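Local atomic coordinates of ESAT-6/WXG100 secretion system protein (Streptococcus gallolyticus, PDB entry 7JQE), a protein that is EsaA, a membrane-protein subunit of the bacterial type VIIb secretion system, whose extracellular region probably takes part in exporting toxins from the cell. Residues Gly239-Lys242 with Ser243-Val247; Asn442-Ala445 with Asn446-Ala449; Ser471-Thr474 with Leu475-Leu479. All coordinates share one frame; numbering follows the deposited sequence.

Interaction 1: residues Gly239-Lys242 with Ser243-Val247; sequences GKYK and SAKGV. With EDO (1,2-ethanediol), chain Y; EDO (1,2-ethanediol), chain U; EDO (1,2-ethanediol), chain M.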
loop_
_atom_site.group_PDB
_atom_site.type_symbol
_atom_site.label_atom_id
_atom_site.label_comp_id
_atom_site.label_asym_id
_atom_site.label_seq_id
_atom_site.Cartn_x
_atom_site.Cartn_y
_atom_site.Cartn_z
ATOM N N GLY A 239 1.004 -8.567 -12.139
ATOM C CA GLY A 239 1.655 -9.523 -13.016
ATOM C C GLY A 239 3.165 -9.412 -12.963
ATOM O O GLY A 239 3.868 -10.424 -12.914
ATOM N N LYS A 240 3.685 -8.180 -12.968
ATOM C CA LYS A 240 5.128 -7.986 -12.866
ATOM C C LYS A 240 5.672 -8.613 -11.591
ATOM O O LYS A 240 6.700 -9.302 -11.614
ATOM C CB LYS A 240 5.467 -6.496 -12.909
ATOM C CG LYS A 240 5.764 -5.947 -14.290
ATOM C CD LYS A 240 6.224 -4.500 -14.198
ATOM C CE LYS A 240 6.517 -3.919 -15.572
ATOM N NZ LYS A 240 6.546 -2.428 -15.554
ATOM N N TYR A 241 4.986 -8.392 -10.470
ATOM C CA TYR A 241 5.434 -8.949 -9.201
ATOM C C TYR A 241 5.357 -10.472 -9.211
ATOM O O TYR A 241 6.303 -11.152 -8.794
ATOM C CB TYR A 241 4.596 -8.369 -8.069
ATOM C CG TYR A 241 5.153 -8.633 -6.695
ATOM C CD1 TYR A 241 6.021 -7.727 -6.088
ATOM C CD2 TYR A 241 4.805 -9.778 -5.996
ATOM C CE1 TYR A 241 6.526 -7.959 -4.821
ATOM C CE2 TYR A 241 5.306 -10.018 -4.731
ATOM C CZ TYR A 241 6.169 -9.107 -4.149
ATOM O OH TYR A 241 6.666 -9.351 -2.889
ATOM N N LYS A 242 4.236 -11.025 -9.686
ATOM C CA LYS A 242 4.088 -12.476 -9.739
ATOM C C LYS A 242 5.162 -13.106 -10.611
ATOM O O LYS A 242 5.668 -14.191 -10.304
ATOM C CB LYS A 242 2.702 -12.850 -10.261
ATOM C CG LYS A 242 2.566 -14.314 -10.666
ATOM C CD LYS A 242 1.312 -14.536 -11.504
ATOM C CE LYS A 242 1.154 -15.995 -11.902
ATOM N NZ LYS A 242 0.941 -16.868 -10.718
ATOM N N SER A 243 5.518 -12.442 -11.710
ATOM C CA SER A 243 6.554 -12.973 -12.588
ATOM C C SER A 243 7.955 -12.778 -12.006
ATOM O O SER A 243 8.841 -13.605 -12.246
ATOM C CB SER A 243 6.447 -12.320 -13.963
ATOM O OG SER A 243 7.395 -12.874 -14.851
ATOM N N ALA A 244 8.180 -11.703 -11.241
ATOM C CA ALA A 244 9.500 -11.469 -10.658
ATOM C C ALA A 244 9.763 -12.414 -9.492
ATOM O O ALA A 244 10.832 -13.028 -9.405
ATOM C CB ALA A 244 9.632 -10.013 -10.205
ATOM N N LYS A 245 8.812 -12.520 -8.570
ATOM C CA LYS A 245 8.865 -13.520 -7.517
ATOM C C LYS A 245 8.244 -14.810 -8.047
ATOM O O LYS A 245 8.033 -14.974 -9.252
ATOM C CB LYS A 245 8.152 -13.009 -6.268
ATOM C CG LYS A 245 8.583 -11.623 -5.828
ATOM C CD LYS A 245 9.781 -11.691 -4.893
ATOM C CE LYS A 245 10.288 -10.303 -4.542
ATOM N NZ LYS A 245 10.866 -9.639 -5.738
ATOM N N GLY A 246 7.929 -15.743 -7.154
ATOM C CA GLY A 246 7.243 -16.951 -7.578
ATOM C C GLY A 246 5.881 -17.089 -6.931
ATOM O O GLY A 246 5.662 -17.995 -6.120
ATOM N N VAL A 247 4.954 -16.205 -7.286
ATOM C CA VAL A 247 3.681 -16.090 -6.587
ATOM C C VAL A 247 2.648 -16.987 -7.259
ATOM O O VAL A 247 2.342 -16.818 -8.445
ATOM C CB VAL A 247 3.204 -14.631 -6.552
ATOM C CG1 VAL A 247 2.107 -14.449 -5.517
ATOM C CG2 VAL A 247 4.376 -13.704 -6.266
HETATM C C1 EDO Y . 10.860 -17.289 -9.143
HETATM O O1 EDO Y . 10.777 -17.790 -7.803
HETATM C C2 EDO Y . 11.839 -16.121 -9.200
HETATM O O2 EDO Y . 12.010 -15.698 -10.559
HETATM C C1 EDO U . 4.722 -18.844 -10.565
HETATM O O1 EDO U . 3.976 -17.647 -10.307
HETATM C C2 EDO U . 5.023 -18.909 -12.058
HETATM O O2 EDO U . 4.975 -17.582 -12.600
HETATM C C1 EDO M . 13.020 -7.735 -4.177
HETATM O O1 EDO M . 13.206 -7.028 -2.943
HETATM C C2 EDO M . 13.686 -6.969 -5.316
HETATM O O2 EDO M . 13.583 -7.709 -6.540
#
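Tyr241 and Lys242, in the last turn of helix 225-244, pack against the residues that lead the chain away from its C-terminal end. The turn is carried by i to i+4 backbone bonds: Ser243 N reaches Gly239 O, Ala244 N reaches Lys240 O, and Lys245 N meets Tyr241 O at 2.9 Å. Lys245 is the first residue to abandon helical torsions, which turns the chain back along the helix end. Its side chain folds over the Tyr241 ring: CG stands 4.0 Å from the ring centroid and 21° off the normal, a CH-pi contact over one face, displaced toward the rim. That ring is swung against the exit loop because CG of Tyr241 lies anti to the backbone N (chi1 -167°). The Val247 side chain crosses that of Tyr241 at about a right angle, with CG2 4.0 Å from Tyr241 CD2, and the same methyl packs on Lys242 CA. Beyond the two segments, Glu193 and Ile196 of helix 191-200 and Ile423 of helix 396-427 also touch the tyrosine, so both helices meet the ring of this helix end. Separately, the Lys242 chain runs out extended and bends only at chi4, bringing its ammonium group back to the loop. There Lys242 NZ hydrogen-bonds to Thr249 OG1 and donates to O1 of an ethanediol, probably from the crystallisation liquor, which in turn donates to Val247 O. The lysine also reaches that carbonyl directly: Lys242 NZ donates a hydrogen bond of 2.7 Å to Val247 O, at a C=O...N angle of 161°.

Interaction 2: residues Asn442-Ala445 with Asn446-Ala449; sequences NPSA and NSVA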
loop_
_atom_site.group_PDB
_atom_site.type_symbol
_atom_site.label_atom_id
_atom_site.label_comp_id
_atom_site.label_asym_id
_atom_site.label_seq_id
_atom_site.Cartn_x
_atom_site.Cartn_y
_atom_site.Cartn_z
ATOM N N ASN A 442 14.794 -5.293 -10.472
ATOM C CA ASN A 442 15.876 -4.340 -10.227
ATOM C C ASN A 442 15.275 -3.063 -9.649
ATOM O O ASN A 442 15.043 -2.086 -10.380
ATOM C CB ASN A 442 16.660 -4.059 -11.506
ATOM C CG ASN A 442 17.401 -5.284 -12.010
ATOM O OD1 ASN A 442 17.186 -5.733 -13.135
ATOM N ND2 ASN A 442 18.276 -5.835 -11.173
ATOM N N PRO A 443 15.019 -3.031 -8.341
ATOM C CA PRO A 443 14.390 -1.851 -7.731
ATOM C C PRO A 443 15.165 -0.575 -8.036
ATOM O O PRO A 443 16.383 -0.593 -8.225
ATOM C CB PRO A 443 14.418 -2.171 -6.230
ATOM C CG PRO A 443 14.526 -3.662 -6.153
ATOM C CD PRO A 443 15.329 -4.078 -7.352
ATOM N N SER A 444 14.442 0.542 -8.068
ATOM C CA SER A 444 15.062 1.833 -8.320
ATOM C C SER A 444 15.752 2.357 -7.060
ATOM O O SER A 444 15.446 1.952 -5.934
ATOM C CB SER A 444 14.027 2.840 -8.815
ATOM O OG SER A 444 13.059 3.092 -7.815
ATOM N N ALA A 445 16.685 3.293 -7.268
ATOM C CA ALA A 445 17.614 3.685 -6.207
ATOM C C ALA A 445 16.889 4.166 -4.955
ATOM O O ALA A 445 17.293 3.833 -3.835
ATOM C CB ALA A 445 18.562 4.769 -6.717
ATOM N N ASN A 446 15.822 4.951 -5.117
ATOM C CA ASN A 446 15.116 5.543 -3.986
ATOM C C ASN A 446 13.937 4.705 -3.501
ATOM O O ASN A 446 13.252 5.113 -2.556
ATOM C CB ASN A 446 14.639 6.949 -4.351
ATOM C CG ASN A 446 15.777 7.840 -4.814
ATOM O OD1 ASN A 446 16.499 8.418 -4.000
ATOM N ND2 ASN A 446 15.955 7.939 -6.127
ATOM N N SER A 447 13.695 3.547 -4.105
ATOM C CA SER A 447 12.585 2.710 -3.684
ATOM C C SER A 447 12.784 2.247 -2.248
ATOM O O SER A 447 13.908 2.114 -1.764
ATOM C CB SER A 447 12.461 1.498 -4.601
ATOM O OG SER A 447 13.465 0.545 -4.304
ATOM N N VAL A 448 11.670 1.984 -1.564
ATOM C CA VAL A 448 11.761 1.419 -0.221
ATOM C C VAL A 448 12.496 0.087 -0.250
ATOM O O VAL A 448 13.254 -0.233 0.672
ATOM C CB VAL A 448 10.359 1.282 0.400
ATOM C CG1 VAL A 448 10.429 0.492 1.702
ATOM C CG2 VAL A 448 9.749 2.670 0.631
ATOM N N ALA A 449 12.303 -0.703 -1.311
ATOM C CA ALA A 449 12.967 -1.998 -1.381
ATOM C C ALA A 449 14.477 -1.849 -1.348
ATOM O O ALA A 449 15.182 -2.748 -0.877
ATOM C CB ALA A 449 12.547 -2.748 -2.644
#
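Ser447 and Ser444 are joined by two hydrogen bonds that converge on one carbonyl oxygen, in a type I beta turn running from Ser444 to Ser447 immediately before helix 448-451. The turn bond is Ser447 N to Ser444 O, 3.0 Å, with an N-H...O angle of 157°; its donor sits well above the carbonyl plane, 56° out of it. The second donor, Ser447 OG, meets Ser444 O at 2.9 Å and lies in that plane. The two donors therefore use different regions of the oxygen. For Ser447, chi1 of 76° sets OG between its own N and carbonyl carbon, within range of the turn carbonyl and of the helix start alike. Ser447 is the N-cap, and OG also makes a weak bond to Asn450 N. The Ser444 hydroxyl finds its acceptor outside the turn, at Glu429 OE2, while Asn446 ND2 binds OE1 of the same carboxylate, so one glutamate holds two turn residues. Ala445 O accepts from Asn450 ND2, and Asn446 O from Tyr452 OH of the second subunit. Pro443 CB flanks the Ser447 hydroxyl, 3.5 Å from OG, and makes an apolar contact with Ala449 CB at 4.1 Å; Tyr427 of helix 396-427 touches both Pro443 and Ala449. Because one residue closes the turn and, through a weak bond, caps the helix, the turn and the start of helix 448-451 are probably coupled.

Interaction 3: residues Ser471-Thr474 with Leu475-Leu479; sequences SGVT and LYTEL. With EDO (1,2-ethanediol), chain S.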
loop_
_atom_site.group_PDB
_atom_site.type_symbol
_atom_site.label_atom_id
_atom_site.label_comp_id
_atom_site.label_asym_id
_atom_site.label_seq_id
_atom_site.Cartn_x
_atom_site.Cartn_y
_atom_site.Cartn_z
ATOM N N SER A 471 40.678 14.283 12.293
ATOM C CA SER A 471 41.369 13.345 13.170
ATOM C C SER A 471 42.641 12.826 12.514
ATOM O O SER A 471 43.705 12.776 13.144
ATOM C CB SER A 471 40.441 12.187 13.540
ATOM O OG SER A 471 39.405 12.624 14.401
ATOM N N GLY A 472 42.549 12.438 11.240
ATOM C CA GLY A 472 43.728 11.946 10.545
ATOM C C GLY A 472 44.821 12.992 10.426
ATOM O O GLY A 472 46.003 12.695 10.615
ATOM N N VAL A 473 44.442 14.232 10.110
ATOM C CA VAL A 473 45.429 15.295 9.946
ATOM C C VAL A 473 46.150 15.564 11.261
ATOM O O VAL A 473 47.371 15.761 11.287
ATOM C CB VAL A 473 44.759 16.567 9.394
ATOM C CG1 VAL A 473 45.716 17.742 9.464
ATOM C CG2 VAL A 473 44.307 16.342 7.965
ATOM N N THR A 474 45.410 15.583 12.371
ATOM C CA THR A 474 46.044 15.786 13.671
ATOM C C THR A 474 47.025 14.663 13.979
ATOM O O THR A 474 48.171 14.915 14.376
ATOM C CB THR A 474 44.985 15.889 14.768
ATOM O OG1 THR A 474 44.083 16.958 14.465
ATOM C CG2 THR A 474 45.640 16.155 16.110
ATOM N N LEU A 475 46.593 13.413 13.805
ATOM C CA LEU A 475 47.491 12.288 14.049
ATOM C C LEU A 475 48.690 12.334 13.111
ATOM O O LEU A 475 49.842 12.202 13.547
ATOM C CB LEU A 475 46.737 10.967 13.903
ATOM C CG LEU A 475 45.744 10.647 15.024
ATOM C CD1 LEU A 475 44.923 9.393 14.712
ATOM C CD2 LEU A 475 46.482 10.500 16.350
ATOM N N TYR A 476 48.441 12.530 11.813
ATOM C CA TYR A 476 49.543 12.565 10.858
ATOM C C TYR A 476 50.494 13.723 11.154
ATOM O O TYR A 476 51.719 13.564 11.089
ATOM C CB TYR A 476 49.000 12.658 9.429
ATOM C CG TYR A 476 50.004 12.245 8.376
ATOM C CD1 TYR A 476 50.106 10.921 7.968
ATOM C CD2 TYR A 476 50.861 13.175 7.801
ATOM C CE1 TYR A 476 51.033 10.533 7.013
ATOM C CE2 TYR A 476 51.793 12.799 6.846
ATOM C CZ TYR A 476 51.875 11.477 6.456
ATOM O OH TYR A 476 52.802 11.101 5.509
ATOM N N THR A 477 49.947 14.893 11.492
ATOM C CA THR A 477 50.792 16.045 11.797
ATOM C C THR A 477 51.720 15.744 12.967
ATOM O O THR A 477 52.933 15.977 12.891
ATOM C CB THR A 477 49.927 17.271 12.102
ATOM O OG1 THR A 477 49.130 17.596 10.957
ATOM C CG2 THR A 477 50.799 18.461 12.448
ATOM N N GLU A 478 51.164 15.212 14.058
ATOM C CA GLU A 478 51.969 14.956 15.248
ATOM C C GLU A 478 53.025 13.889 14.987
ATOM O O GLU A 478 54.142 13.970 15.513
ATOM C CB GLU A 478 51.062 14.560 16.414
ATOM C CG GLU A 478 50.166 15.692 16.885
ATOM C CD GLU A 478 49.240 15.287 18.015
ATOM O OE1 GLU A 478 49.225 14.093 18.378
ATOM O OE2 GLU A 478 48.522 16.168 18.538
ATOM N N LEU A 479 52.695 12.879 14.178
ATOM C CA LEU A 479 53.682 11.858 13.847
ATOM C C LEU A 479 54.782 12.420 12.954
ATOM O O LEU A 479 55.956 12.066 13.114
ATOM C CB LEU A 479 53.005 10.666 13.181
ATOM C CG LEU A 479 52.078 9.849 14.083
ATOM C CD1 LEU A 479 51.054 9.088 13.248
ATOM C CD2 LEU A 479 52.887 8.899 14.947
HETATM C C1 EDO S . 35.969 12.753 15.247
HETATM O O1 EDO S . 36.535 11.556 14.696
HETATM C C2 EDO S . 35.062 12.409 16.424
HETATM O O2 EDO S . 35.821 11.752 17.447
#
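The side chains of Val473 and Thr477, one turn apart on helix 462-491, meet at a slant, whereas those of Thr474 and Glu478 run alongside each other in the same direction. In the first pair, the threonine hydroxyl is turned back along the helix: chi1 of -61° puts OG1 beside its own backbone N and anti to the carbonyl carbon, so that it reaches Val473 O at 2.6 Å. The amide Thr477 N reaches the same oxygen at 2.7 Å. The hydroxyl stands 38° above the carbonyl plane and the amide is tilted 28° from it, so one oxygen accepts both a backbone and a side-chain bond, from opposite faces. Thr477 OG1 also lies 3.7 Å from Val473 CG1, so the valine methyl flanks the hydroxyl.

In the second pair, Glu478 N donates to Thr474 O at 3.0 Å, which draws the start of the glutamate side chain to that carbonyl, Glu478 CG being 3.3 Å from Thr474 O. Glu478 runs out extended beyond CG, and its carboxylate ends beside the threonine methyl, with OE2 3.8 Å from Thr474 CG2. Thr474 turns its hydroxyl the other way, onto Glu470 O. The Glu478 carboxylate finds its charged partner across the dimer, where OE2 forms a salt bridge with Lys129 of the second subunit.

Tyr476 swings out from the helix and bonds Leu141 N through OH, beside Arg127 and Ser131. Helix 462-491 thus sits against helix 102-135 through Val473, Leu475 and Tyr476 and against helix 152-164 through Tyr476, Thr477 and Glu478, with Val130 and Lys129 of the second subunit packing on Leu475 and Thr474.

The three contacts follow one another along the chain, and each is local to a helix or its boundary: interaction 1 at the end of helix 225-244, interaction 2 at the start of helix 448-451, interaction 3 within helix 462-491. Interactions 1 and 2 have centres about 16 Å apart and nearest atoms about 7 Å apart; helix 396-427 packs against both. Interaction 3 is remote, its centre about 40 Å from interaction 2 and 54 Å from interaction 1, in a chain whose radius of gyration is 51 Å. Residues 442-449 and 471-479 both touch the second subunit, so dimer contacts occur at widely separated levels of this elongated molecule.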